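Local coordinates for protein aldehyde dehydrogenase (Burkholderia cenocepacia, PDB 4O6R) that probably oxidises aldehydes to carboxylic acids with NAD(P)+ as the electron acceptor, and binds AMP in the crystal, at residues A[329-333]-A[334-338]; A[364-368]-A[369-373]; A[30-34]-A[35-39]; A[156-159]-A[160-164]; A[100-103]-A[104-108]. One frame throughout, in Å; residues are numbered along the deposited sequence. Where two conformers were deposited one is given.

Contact 1: A[329-333]-A[334-338]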
loop_
_atom_site.group_PDB
_atom_site.type_symbol
_atom_site.label_atom_id
_atom_site.label_comp_id
_atom_site.label_asym_id
_atom_site.label_seq_id
_atom_site.Cartn_x
_atom_site.Cartn_y
_atom_site.Cartn_z
ATOM N N GLY A 329 30.768 26.799 13.215
ATOM C CA GLY A 329 32.148 26.476 12.950
ATOM C C GLY A 329 32.623 27.021 11.631
ATOM O O GLY A 329 31.967 27.866 11.002
ATOM N N PRO A 330 33.768 26.530 11.185
ATOM C CA PRO A 330 34.285 26.953 9.913
ATOM C C PRO A 330 33.621 26.187 8.795
ATOM O O PRO A 330 32.964 25.179 9.058
ATOM C CB PRO A 330 35.761 26.556 10.005
ATOM C CG PRO A 330 35.742 25.335 10.848
ATOM C CD PRO A 330 34.643 25.545 11.840
ATOM N N LEU A 331 33.837 26.631 7.564
ATOM C CA LEU A 331 33.494 25.830 6.392
ATOM C C LEU A 331 34.436 24.641 6.281
ATOM O O LEU A 331 35.502 24.629 6.878
ATOM C CB LEU A 331 33.562 26.666 5.126
ATOM C CG LEU A 331 32.739 27.953 5.153
ATOM C CD1 LEU A 331 32.678 28.587 3.780
ATOM C CD2 LEU A 331 31.340 27.697 5.640
ATOM N N THR A 332 34.032 23.621 5.542
ATOM C CA THR A 332 34.762 22.361 5.566
ATOM C C THR A 332 36.125 22.409 4.788
ATOM O O THR A 332 37.064 21.669 5.118
ATOM C CB THR A 332 33.845 21.205 5.114
ATOM O OG1 THR A 332 32.756 21.048 6.051
ATOM C CG2 THR A 332 34.580 19.931 5.045
ATOM N N SER A 333 36.255 23.277 3.787
ATOM C CA SER A 333 37.491 23.329 3.014
ATOM C C SER A 333 37.864 24.728 2.605
ATOM O O SER A 333 36.994 25.591 2.440
ATOM C CB SER A 333 37.374 22.472 1.755
ATOM O OG SER A 333 36.586 23.150 0.794
ATOM N N LYS A 334 39.164 24.933 2.421
ATOM C CA LYS A 334 39.692 26.190 1.928
ATOM C C LYS A 334 39.024 26.607 0.609
ATOM O O LYS A 334 38.617 27.748 0.438
ATOM C CB LYS A 334 41.218 26.087 1.786
ATOM C CG LYS A 334 41.929 27.337 1.270
ATOM C CD LYS A 334 41.544 28.572 2.073
ATOM C CE LYS A 334 42.406 29.783 1.719
ATOM N NZ LYS A 334 41.669 31.031 2.098
ATOM N N GLN A 335 38.856 25.655 -0.291
ATOM C CA GLN A 335 38.278 25.930 -1.599
ATOM C C GLN A 335 36.863 26.457 -1.500
ATOM O O GLN A 335 36.471 27.374 -2.227
ATOM C CB GLN A 335 38.302 24.680 -2.468
ATOM C CG GLN A 335 39.718 24.265 -2.846
ATOM C CD GLN A 335 40.435 23.363 -1.834
ATOM O OE1 GLN A 335 40.049 23.238 -0.670
ATOM N NE2 GLN A 335 41.531 22.747 -2.293
ATOM N N HIS A 336 36.101 25.899 -0.571
ATOM C CA HIS A 336 34.736 26.298 -0.410
ATOM C C HIS A 336 34.663 27.696 0.229
ATOM O O HIS A 336 33.838 28.527 -0.187
ATOM C CB HIS A 336 33.974 25.257 0.429
ATOM C CG HIS A 336 32.540 25.580 0.574
ATOM N ND1 HIS A 336 31.745 25.878 -0.517
ATOM C CD2 HIS A 336 31.747 25.704 1.671
ATOM C CE1 HIS A 336 30.522 26.155 -0.098
ATOM N NE2 HIS A 336 30.501 26.079 1.224
ATOM N N LEU A 337 35.506 27.958 1.234
ATOM C CA LEU A 337 35.622 29.312 1.776
ATOM C C LEU A 337 35.929 30.355 0.690
ATOM O O LEU A 337 35.318 31.407 0.657
ATOM C CB LEU A 337 36.698 29.410 2.849
ATOM C CG LEU A 337 37.014 30.833 3.276
ATOM C CD1 LEU A 337 35.821 31.419 4.016
ATOM C CD2 LEU A 337 38.238 30.910 4.153
ATOM N N ASP A 338 36.919 30.084 -0.155
ATOM C CA ASP A 338 37.262 31.042 -1.211
ATOM C C ASP A 338 36.075 31.292 -2.146
ATOM O O ASP A 338 35.839 32.408 -2.570
ATOM C CB ASP A 338 38.471 30.559 -1.987
ATOM C CG ASP A 338 39.747 30.632 -1.164
ATOM O OD1 ASP A 338 39.766 31.306 -0.111
ATOM O OD2 ASP A 338 40.720 29.987 -1.568
#

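Contact 2: A[364-368]-A[369-373]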
loop_
_atom_site.group_PDB
_atom_site.type_symbol
_atom_site.label_atom_id
_atom_site.label_comp_id
_atom_site.label_asym_id
_atom_site.label_seq_id
_atom_site.Cartn_x
_atom_site.Cartn_y
_atom_site.Cartn_z
ATOM N N PRO A 364 42.111 36.305 16.073
ATOM C CA PRO A 364 43.338 35.725 15.513
ATOM C C PRO A 364 43.494 34.221 15.751
ATOM O O PRO A 364 44.243 33.575 15.024
ATOM C CB PRO A 364 44.460 36.478 16.239
ATOM C CG PRO A 364 43.811 37.675 16.851
ATOM C CD PRO A 364 42.392 37.307 17.122
ATOM N N ALA A 365 42.812 33.669 16.755
ATOM C CA ALA A 365 42.850 32.224 17.010
ATOM C C ALA A 365 42.163 31.406 15.897
ATOM O O ALA A 365 42.410 30.210 15.767
ATOM C CB ALA A 365 42.207 31.915 18.349
ATOM N N LEU A 366 41.298 32.068 15.126
ATOM C CA LEU A 366 40.612 31.491 13.984
ATOM C C LEU A 366 41.322 31.721 12.637
ATOM O O LEU A 366 40.835 31.270 11.595
ATOM C CB LEU A 366 39.192 32.079 13.915
ATOM C CG LEU A 366 38.359 31.971 15.214
ATOM C CD1 LEU A 366 36.896 32.329 14.971
ATOM C CD2 LEU A 366 38.475 30.574 15.806
ATOM N N ALA A 367 42.474 32.392 12.646
ATOM C CA ALA A 367 43.102 32.859 11.398
ATOM C C ALA A 367 43.497 31.744 10.424
ATOM O O ALA A 367 43.522 31.966 9.214
ATOM C CB ALA A 367 44.323 33.729 11.706
ATOM N N ASN A 368 43.785 30.547 10.933
ATOM C CA ASN A 368 44.212 29.441 10.077
ATOM C C ASN A 368 43.083 28.501 9.663
ATOM O O ASN A 368 43.324 27.521 8.966
ATOM C CB ASN A 368 45.295 28.654 10.775
ATOM C CG ASN A 368 46.564 29.440 10.915
ATOM O OD1 ASN A 368 47.159 29.456 11.974
ATOM N ND2 ASN A 368 46.974 30.110 9.857
ATOM N N GLY A 369 41.860 28.823 10.070
ATOM C CA GLY A 369 40.701 28.033 9.730
ATOM C C GLY A 369 39.848 28.671 8.657
ATOM O O GLY A 369 40.008 29.863 8.340
ATOM N N TYR A 370 38.892 27.892 8.144
ATOM C CA TYR A 370 38.134 28.292 6.966
ATOM C C TYR A 370 36.847 29.002 7.371
ATOM O O TYR A 370 35.760 28.649 6.939
ATOM C CB TYR A 370 37.856 27.088 6.089
ATOM C CG TYR A 370 39.059 26.207 5.863
ATOM C CD1 TYR A 370 40.325 26.744 5.632
ATOM C CD2 TYR A 370 38.929 24.816 5.853
ATOM C CE1 TYR A 370 41.428 25.908 5.421
ATOM C CE2 TYR A 370 40.018 23.992 5.653
ATOM C CZ TYR A 370 41.255 24.537 5.422
ATOM O OH TYR A 370 42.305 23.701 5.206
ATOM N N TYR A 371 37.008 30.053 8.178
ATOM C CA TYR A 371 35.883 30.737 8.814
ATOM C C TYR A 371 35.351 31.931 8.037
ATOM O O TYR A 371 36.121 32.772 7.526
ATOM C CB TYR A 371 36.272 31.237 10.204
ATOM C CG TYR A 371 36.503 30.158 11.242
ATOM C CD1 TYR A 371 35.433 29.644 11.998
ATOM C CD2 TYR A 371 37.774 29.666 11.488
ATOM C CE1 TYR A 371 35.642 28.659 12.946
ATOM C CE2 TYR A 371 37.985 28.699 12.457
ATOM C CZ TYR A 371 36.926 28.193 13.172
ATOM O OH TYR A 371 37.148 27.242 14.148
ATOM N N VAL A 372 34.030 32.022 7.985
ATOM C CA VAL A 372 33.366 33.214 7.493
ATOM C C VAL A 372 32.163 33.529 8.385
ATOM O O VAL A 372 31.503 32.620 8.899
ATOM C CB VAL A 372 33.005 33.075 5.999
ATOM C CG1 VAL A 372 32.024 31.961 5.749
ATOM C CG2 VAL A 372 32.459 34.378 5.449
ATOM N N ARG A 373 31.892 34.808 8.586
ATOM C CA ARG A 373 30.771 35.221 9.414
ATOM C C ARG A 373 29.440 34.996 8.697
ATOM O O ARG A 373 29.394 34.985 7.479
ATOM C CB ARG A 373 30.886 36.696 9.786
ATOM C CG ARG A 373 32.092 36.997 10.671
ATOM C CD ARG A 373 32.194 38.477 10.986
ATOM N NE ARG A 373 32.006 39.270 9.778
ATOM C CZ ARG A 373 32.942 39.990 9.172
ATOM N NH1 ARG A 373 32.605 40.630 8.058
ATOM N NH2 ARG A 373 34.195 40.108 9.674
HETATM O O HOH W 1 42.281 30.711 7.030
#

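Contact 3: A[30-34]-A[35-39]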
loop_
_atom_site.group_PDB
_atom_site.type_symbol
_atom_site.label_atom_id
_atom_site.label_comp_id
_atom_site.label_asym_id
_atom_site.label_seq_id
_atom_site.Cartn_x
_atom_site.Cartn_y
_atom_site.Cartn_z
ATOM N N VAL A 30 43.973 14.486 5.157
ATOM C CA VAL A 30 42.681 14.912 5.682
ATOM C C VAL A 30 42.952 16.057 6.621
ATOM O O VAL A 30 43.740 15.920 7.557
ATOM C CB VAL A 30 41.960 13.799 6.434
ATOM C CG1 VAL A 30 40.642 14.314 7.023
ATOM C CG2 VAL A 30 41.714 12.631 5.482
ATOM N N LEU A 31 42.313 17.184 6.352
ATOM C CA LEU A 31 42.588 18.417 7.071
ATOM C C LEU A 31 41.515 18.726 8.117
ATOM O O LEU A 31 40.320 18.374 7.953
ATOM C CB LEU A 31 42.772 19.604 6.106
ATOM C CG LEU A 31 43.799 19.420 4.978
ATOM C CD1 LEU A 31 43.960 20.693 4.163
ATOM C CD2 LEU A 31 45.128 19.011 5.584
ATOM N N ASN A 32 41.964 19.379 9.180
ATOM C CA ASN A 32 41.098 19.964 10.178
ATOM C C ASN A 32 40.765 21.388 9.740
ATOM O O ASN A 32 41.645 22.231 9.704
ATOM C CB ASN A 32 41.822 19.993 11.521
ATOM C CG ASN A 32 40.972 20.578 12.640
ATOM O OD1 ASN A 32 39.934 21.197 12.400
ATOM N ND2 ASN A 32 41.411 20.356 13.887
ATOM N N PRO A 33 39.493 21.668 9.419
ATOM C CA PRO A 33 39.119 23.022 8.974
ATOM C C PRO A 33 39.207 24.135 10.022
ATOM O O PRO A 33 39.170 25.308 9.662
ATOM C CB PRO A 33 37.705 22.846 8.471
ATOM C CG PRO A 33 37.171 21.686 9.242
ATOM C CD PRO A 33 38.328 20.790 9.576
ATOM N N HIS A 34 39.406 23.807 11.294
ATOM C CA HIS A 34 39.662 24.845 12.303
ATOM C C HIS A 34 41.009 25.540 12.123
ATOM O O HIS A 34 41.151 26.752 12.381
ATOM C CB HIS A 34 39.526 24.271 13.718
ATOM C CG HIS A 34 40.078 25.155 14.786
ATOM N ND1 HIS A 34 39.472 26.334 15.156
ATOM C CD2 HIS A 34 41.180 25.035 15.565
ATOM C CE1 HIS A 34 40.181 26.908 16.114
ATOM N NE2 HIS A 34 41.224 26.144 16.377
ATOM N N ASP A 35 42.001 24.775 11.684
ATOM C CA ASP A 35 43.368 25.303 11.582
ATOM C C ASP A 35 44.197 24.857 10.389
ATOM O O ASP A 35 45.370 25.176 10.325
ATOM C CB ASP A 35 44.139 25.013 12.871
ATOM C CG ASP A 35 44.267 23.539 13.171
ATOM O OD1 ASP A 35 43.957 22.709 12.309
ATOM O OD2 ASP A 35 44.661 23.215 14.319
ATOM N N GLY A 36 43.613 24.123 9.458
ATOM C CA GLY A 36 44.322 23.669 8.269
ATOM C C GLY A 36 45.336 22.576 8.535
ATOM O O GLY A 36 46.132 22.237 7.654
ATOM N N SER A 37 45.326 22.011 9.734
ATOM C CA SER A 37 46.350 21.029 10.111
ATOM C C SER A 37 45.935 19.668 9.560
ATOM O O SER A 37 44.767 19.423 9.264
ATOM C CB SER A 37 46.560 20.996 11.637
ATOM O OG SER A 37 45.415 20.485 12.295
ATOM N N VAL A 38 46.924 18.793 9.403
ATOM C CA VAL A 38 46.689 17.449 8.919
ATOM C C VAL A 38 46.280 16.557 10.075
ATOM O O VAL A 38 47.062 16.327 10.979
ATOM C CB VAL A 38 47.957 16.872 8.276
ATOM C CG1 VAL A 38 47.734 15.427 7.844
ATOM C CG2 VAL A 38 48.363 17.756 7.106
ATOM N N ILE A 39 45.064 16.037 10.023
ATOM C CA ILE A 39 44.592 15.089 11.014
ATOM C C ILE A 39 45.326 13.775 10.788
ATOM O O ILE A 39 45.925 13.228 11.690
ATOM C CB ILE A 39 43.067 14.885 10.917
ATOM C CG1 ILE A 39 42.327 16.206 11.191
ATOM C CG2 ILE A 39 42.587 13.814 11.896
ATOM C CD1 ILE A 39 40.880 16.171 10.764
HETATM O O HOH W 2 43.656 18.777 14.265
#

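Contact 4: A[156-159]-A[160-164]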
loop_
_atom_site.group_PDB
_atom_site.type_symbol
_atom_site.label_atom_id
_atom_site.label_comp_id
_atom_site.label_asym_id
_atom_site.label_seq_id
_atom_site.Cartn_x
_atom_site.Cartn_y
_atom_site.Cartn_z
ATOM N N TRP A 156 30.683 15.938 1.418
ATOM C CA TRP A 156 31.364 16.176 2.683
ATOM C C TRP A 156 30.555 16.955 3.711
ATOM O O TRP A 156 31.088 17.237 4.782
ATOM C CB TRP A 156 32.671 16.923 2.413
ATOM C CG TRP A 156 32.522 18.046 1.417
ATOM C CD1 TRP A 156 32.832 18.001 0.096
ATOM C CD2 TRP A 156 31.983 19.354 1.667
ATOM N NE1 TRP A 156 32.544 19.211 -0.492
ATOM C CE2 TRP A 156 32.010 20.053 0.450
ATOM C CE3 TRP A 156 31.481 20.001 2.807
ATOM C CZ2 TRP A 156 31.600 21.402 0.342
ATOM C CZ3 TRP A 156 31.059 21.340 2.702
ATOM C CH2 TRP A 156 31.131 22.022 1.475
ATOM N N ASN A 157 29.291 17.310 3.418
ATOM C CA ASN A 157 28.584 18.221 4.330
ATOM C C ASN A 157 27.898 17.552 5.536
ATOM O O ASN A 157 27.870 18.139 6.619
ATOM C CB ASN A 157 27.631 19.144 3.583
ATOM C CG ASN A 157 26.602 18.409 2.788
ATOM O OD1 ASN A 157 26.926 17.488 2.059
ATOM N ND2 ASN A 157 25.363 18.829 2.892
ATOM N N PHE A 158 27.419 16.315 5.369
ATOM C CA PHE A 158 26.842 15.531 6.463
ATOM C C PHE A 158 27.343 14.103 6.311
ATOM O O PHE A 158 26.568 13.184 6.097
ATOM C CB PHE A 158 25.311 15.548 6.406
ATOM C CG PHE A 158 24.670 16.871 6.780
ATOM C CD1 PHE A 158 24.703 17.323 8.091
ATOM C CD2 PHE A 158 23.962 17.607 5.843
ATOM C CE1 PHE A 158 24.072 18.497 8.460
ATOM C CE2 PHE A 158 23.312 18.784 6.199
ATOM C CZ PHE A 158 23.368 19.236 7.507
ATOM N N PRO A 159 28.665 13.902 6.388
ATOM C CA PRO A 159 29.175 12.581 6.042
ATOM C C PRO A 159 28.665 11.468 6.932
ATOM O O PRO A 159 28.345 10.392 6.419
ATOM C CB PRO A 159 30.694 12.719 6.139
ATOM C CG PRO A 159 30.960 14.021 6.792
ATOM C CD PRO A 159 29.734 14.871 6.678
ATOM N N LEU A 160 28.590 11.703 8.231
ATOM C CA LEU A 160 28.095 10.657 9.126
ATOM C C LEU A 160 26.634 10.355 8.814
ATOM O O LEU A 160 26.252 9.204 8.604
ATOM C CB LEU A 160 28.253 11.075 10.585
ATOM C CG LEU A 160 27.789 10.099 11.662
ATOM C CD1 LEU A 160 28.518 8.768 11.529
ATOM C CD2 LEU A 160 27.999 10.695 13.044
ATOM N N MET A 161 25.811 11.388 8.727
ATOM C CA MET A 161 24.381 11.185 8.473
ATOM C C MET A 161 24.147 10.479 7.137
ATOM O O MET A 161 23.266 9.625 7.030
ATOM C CB MET A 161 23.648 12.519 8.515
ATOM C CG MET A 161 22.230 12.462 9.041
ATOM S SD MET A 161 21.627 14.161 9.234
ATOM C CE MET A 161 21.718 14.707 7.506
ATOM N N PHE A 162 24.944 10.827 6.133
ATOM C CA PHE A 162 24.796 10.209 4.813
ATOM C C PHE A 162 25.067 8.725 4.813
ATOM O O PHE A 162 24.499 8.025 3.976
ATOM C CB PHE A 162 25.691 10.871 3.755
ATOM C CG PHE A 162 25.235 12.237 3.341
ATOM C CD1 PHE A 162 23.910 12.558 3.295
ATOM C CD2 PHE A 162 26.158 13.183 2.971
ATOM C CE1 PHE A 162 23.504 13.825 2.925
ATOM C CE2 PHE A 162 25.765 14.425 2.575
ATOM C CZ PHE A 162 24.439 14.756 2.541
ATOM N N THR A 163 25.915 8.225 5.722
ATOM C CA THR A 163 26.095 6.764 5.819
ATOM C C THR A 163 24.767 6.072 6.024
ATOM O O THR A 163 24.488 5.039 5.401
ATOM C CB THR A 163 27.081 6.295 6.928
ATOM O OG1 THR A 163 26.579 6.572 8.241
ATOM C CG2 THR A 163 28.443 6.957 6.753
ATOM N N SER A 164 23.953 6.633 6.906
ATOM C CA SER A 164 22.646 6.072 7.218
ATOM C C SER A 164 21.635 6.315 6.102
ATOM O O SER A 164 20.891 5.404 5.734
ATOM C CB SER A 164 22.126 6.605 8.544
ATOM O OG SER A 164 21.739 7.978 8.464
#

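Contact 5: A[100-103]-A[104-108]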
loop_
_atom_site.group_PDB
_atom_site.type_symbol
_atom_site.label_atom_id
_atom_site.label_comp_id
_atom_site.label_asym_id
_atom_site.label_seq_id
_atom_site.Cartn_x
_atom_site.Cartn_y
_atom_site.Cartn_z
ATOM N N HIS A 100 31.854 20.849 11.973
ATOM C CA HIS A 100 30.568 21.037 12.620
ATOM C C HIS A 100 30.811 21.283 14.092
ATOM O O HIS A 100 31.607 20.562 14.685
ATOM C CB HIS A 100 29.714 19.802 12.523
ATOM C CG HIS A 100 29.357 19.400 11.125
ATOM N ND1 HIS A 100 28.539 18.322 10.856
ATOM C CD2 HIS A 100 29.751 19.882 9.925
ATOM C CE1 HIS A 100 28.427 18.168 9.551
ATOM N NE2 HIS A 100 29.141 19.113 8.958
ATOM N N PRO A 101 30.139 22.281 14.689
ATOM C CA PRO A 101 30.237 22.441 16.147
ATOM C C PRO A 101 29.919 21.130 16.883
ATOM O O PRO A 101 28.978 20.418 16.536
ATOM C CB PRO A 101 29.178 23.502 16.448
ATOM C CG PRO A 101 29.148 24.349 15.193
ATOM C CD PRO A 101 29.393 23.393 14.065
ATOM N N ILE A 102 30.697 20.817 17.905
ATOM C CA ILE A 102 30.472 19.618 18.716
ATOM C C ILE A 102 29.047 19.552 19.248
ATOM O O ILE A 102 28.469 18.491 19.355
ATOM C CB ILE A 102 31.536 19.518 19.848
ATOM C CG1 ILE A 102 31.442 18.195 20.629
ATOM C CG2 ILE A 102 31.437 20.705 20.788
ATOM C CD1 ILE A 102 31.701 16.924 19.826
ATOM N N ARG A 103 28.443 20.694 19.544
ATOM C CA ARG A 103 27.071 20.644 19.990
ATOM C C ARG A 103 26.119 20.071 18.902
ATOM O O ARG A 103 25.157 19.390 19.247
ATOM C CB ARG A 103 26.623 22.006 20.516
ATOM C CG ARG A 103 26.353 23.040 19.448
ATOM C CD ARG A 103 25.876 24.319 20.091
ATOM N NE ARG A 103 25.022 25.040 19.173
ATOM C CZ ARG A 103 24.142 25.974 19.515
ATOM N NH1 ARG A 103 24.040 26.391 20.782
ATOM N NH2 ARG A 103 23.398 26.542 18.559
ATOM N N ASP A 104 26.424 20.328 17.627
ATOM C CA ASP A 104 25.613 19.859 16.489
ATOM C C ASP A 104 25.903 18.382 16.179
ATOM O O ASP A 104 24.986 17.602 15.853
ATOM C CB ASP A 104 25.917 20.629 15.187
ATOM C CG ASP A 104 25.398 22.060 15.173
ATOM O OD1 ASP A 104 24.524 22.438 15.974
ATOM O OD2 ASP A 104 25.892 22.822 14.283
ATOM N N SER A 105 27.166 17.977 16.256
ATOM C CA SER A 105 27.461 16.578 16.012
ATOM C C SER A 105 26.866 15.717 17.128
ATOM O O SER A 105 26.402 14.639 16.856
ATOM C CB SER A 105 28.941 16.310 15.788
ATOM O OG SER A 105 29.687 16.754 16.877
ATOM N N ARG A 106 26.840 16.213 18.362
ATOM C CA ARG A 106 26.176 15.507 19.458
ATOM C C ARG A 106 24.638 15.479 19.327
ATOM O O ARG A 106 24.033 14.431 19.529
ATOM C CB ARG A 106 26.531 16.128 20.817
ATOM C CG ARG A 106 27.941 15.902 21.307
ATOM C CD ARG A 106 28.240 16.895 22.421
ATOM N NE ARG A 106 29.505 16.629 23.066
ATOM C CZ ARG A 106 30.104 17.451 23.913
ATOM N NH1 ARG A 106 29.577 18.637 24.183
ATOM N NH2 ARG A 106 31.257 17.107 24.472
ATOM N N ALA A 107 24.008 16.616 19.019
ATOM C CA ALA A 107 22.549 16.734 19.085
ATOM C C ALA A 107 21.867 16.353 17.780
ATOM O O ALA A 107 20.696 15.990 17.784
ATOM C CB ALA A 107 22.131 18.151 19.474
ATOM N N LEU A 108 22.604 16.420 16.683
ATOM C CA LEU A 108 22.025 16.252 15.381
ATOM C C LEU A 108 22.704 15.155 14.561
ATOM O O LEU A 108 22.029 14.180 14.206
ATOM C CB LEU A 108 21.996 17.595 14.623
ATOM C CG LEU A 108 21.078 18.686 15.214
ATOM C CD1 LEU A 108 21.402 20.060 14.656
ATOM C CD2 LEU A 108 19.604 18.355 14.991
HETATM O O HOH W 3 25.034 25.179 16.358
#

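Contact 1: A[329-333]-A[334-338]
Ser333 caps the N-terminus of helix 334-349, its hydroxyl taking the N-H of His336 in the first turn. Followed outward, its CB lies 3.7 Å from Gln335 OE1, the amide of Gln335 folding back over the cap through a bend at chi2. At the tip, OG accepts from His336 N at 3.1 Å with an angle of 153° at the hydrogen. OG stands between the backbone N and the carbonyl carbon (chi1 76°), which turns it inward over the helix end, and it also touches His336 CB at 3.4 Å. The carbonyl of Ser333 begins the regular helical pattern, receiving Leu337 N at 3.0 Å. Ahead of the cap, Leu331 packs back on the same turn: its CD1 rests 3.6 Å from Leu337 CA and 3.7 Å from His336 CD2, the leucine and histidine side chains crossing at about a right angle. His336 NE2 bonds outward to the carbonyl of Phe392. On the outer side of the helix, Lys334 NZ reaches Asp338 OD1 at 2.9 Å, a salt bridge one turn apart. With no earlier helical carbonyl before it, the His336 N-H is taken up by the serine hydroxyl, its further bond to Ser333 O being weak.

Contact 2: A[364-368]-A[369-373]
Gly369 closes a type I beta turn that begins at Leu366, in the loop joining strands 353-356 and 375-378. Its N-H donates to Leu366 O at 3.1 Å, the donor standing well above the carbonyl plane. A water bridges the same corner, giving one hydrogen to Ala367 O and the other to Gly369 O at 2.8 Å each, so the carbonyls of the second and fourth turn residues share one water. The backbone of Gly369 lies close beside the Tyr371 ring. Tyr370 follows as the centre of an inverse gamma turn, marked by a weak bond from Tyr371 N to Gly369 O. Its side chain starts away from the turn and packs on Pro33 and on Lys334 of helix 334-349. Tyr371 then swings back toward Leu366. With CG anti to the carbonyl carbon (chi1 -69°), its ring lies across the leucine, the two side chains meeting at about a right angle. Leu366 CB approaches Tyr371 CD2 at 3.7 Å, and the Tyr371 hydroxyl is hydrogen-bonded to His34 ND1. Beyond it, Val372 turns to Leu337 and Leu341 of helix 334-349, carrying the chain toward strand 375-378. The leucine methyl CD1 completes the CH-pi contact, 4.2 Å from the centroid of the Tyr371 ring and only 6° off its normal.

Contact 3: A[30-34]-A[35-39]
Asn32 and Asp35 meet at about a right angle at the end of the beta hairpin formed by strands 27-32 and 37-43, their amide and carboxylate planes 59° apart. Asn32 CB lies 3.5 Å from Asp35 OD1, but each polar group serves its own Asx turn: Asn32 OD1 accepts from His34 N, and Asp35 OD1 from Ser37 N. Ser37 OG donates to that same carboxylate oxygen at 2.7 Å, from the same face as the backbone N-H, so two bonds grip OD1 and restrict the turning of the carboxylate. A water joins Asn32 ND2 to Ser37 OG across the hairpin. The backbone oxygen Asn32 O receives two N-H groups, from Asp35 and, at 2.7 Å, from Gly36; Gly36 takes the positive phi of the reversal. On the other face of the sheet, Leu31 CD2 lies against Val38 CG2 at 3.8 Å. Ile39 CG1, anti to the carbonyl carbon (chi1 -62°), is thereby placed 3.8 Å from Asn32 CB, and Ile39 N bonds Val30 O at 2.8 Å. Val30 and Ile39 both touch Leu187 of helix 187-199, while Asn32 and Ile39 rest on Leu96 of helix 87-98, so the hairpin lies against both helices.

Contact 4: A[156-159]-A[160-164]
Phe158 holds the N-cap position of helix 159-172, and its carbonyl accepts the N-H of Phe162 at 2.9 Å; the next bond, Thr163 N to Pro159 O, is weak. The side chains of Phe158, Met161 and Phe162 pack round this turn. Phe158 CB sits over the centre of the Phe162 ring, 4.0 Å from its centroid and 13° off the normal, a CH-pi contact. The Phe158 ring runs beside Met161, both pointing the same way. In the conformer described (a second was modelled), a bend at chi3 (62°) lays the methionine methyl CE over one ring face, 3.7 Å from Phe158 CG. The sulfur SD stands farther off and oblique, 5.0 Å from the Phe158 centroid, in a Met-aromatic contact. Asn157 OD1 meets the edge of the Phe162 ring, in its plane, 3.3 Å from CE2, the amide plane turned 59° from the ring. Asn157 ND2 is held by the carbonyl of Gln287. Phe162 also touches Val154, a residue that binds AMP. Asn157 OD1 and Phe158 N are buried without a hydrogen-bonding partner in the model; the positive ring edge of Phe162 is therefore probably a modest electrostatic compensation for the amide oxygen.

Contact 5: A[100-103]-A[104-108]
Backbone bonds link Pro101, the N-cap residue of helix 102-123, to the first turn: its carbonyl accepts from Asp104 N at 2.8 Å and from Ser105 N at 3.1 Å. Arg106 N to Ile102 O and Ala107 N to Arg103 O carry the pattern on, toward a wider pi-type turn at 105-108. Aliphatic groups pack against charged ones. Ile102 CG1 sits over one face of the Arg106 guanidinium, offset toward its rim and 3.5 Å from NE; it is anti to the backbone N (chi1 -173°), which carries it toward the arginine. The Pro101 ring lies alongside Asp104, with CD 3.6 Å from OD2. Among the charged groups, Arg103 and Asp104 run side by side, yet NE and OD1 are 4.2 Å apart, beyond a salt bridge. A water spans them, accepting from Arg103 NE at 2.8 Å and donating to Asp104 OD1 at 2.8 Å. Arg103 NH2 also bonds His493 O of the second subunit, and Arg106 NE pairs with Glu88 of helix 87-98. The two arginines thus divide their work: Arg106 is held within the subunit by a carboxylate and an isoleucine, whereas Arg103 joins the subunit interface, its charge probably balanced in part by Asp104 through water.

Contacts 1, 2 and 3 form one cluster, with centres 10 to 12 Å apart. Tyr370 is the hub between them: its O receives Leu331 N at 2.9 Å, a probable hydrogen bond, and its N probably donates to Pro33 O at 3.0 Å. Tyr371 also joins contact 2 to contact 3. Contact 4 meets contact 1 where Trp156 CH2 touches His336 CD2 at 3.7 Å, and contact 5 through a weak hydrogen bond from His100 NE2 to Asn157 O. Contact 5 touches contact 1 as well, Pro101 CG lying 3.5 Å from Gly329 N. Contacts 2 and 5 lie away from the AMP pocket. The side chains of Asn157 and His336 come within about 8 and 9 Å of the bound AMP, that of Val30 about 12 Å.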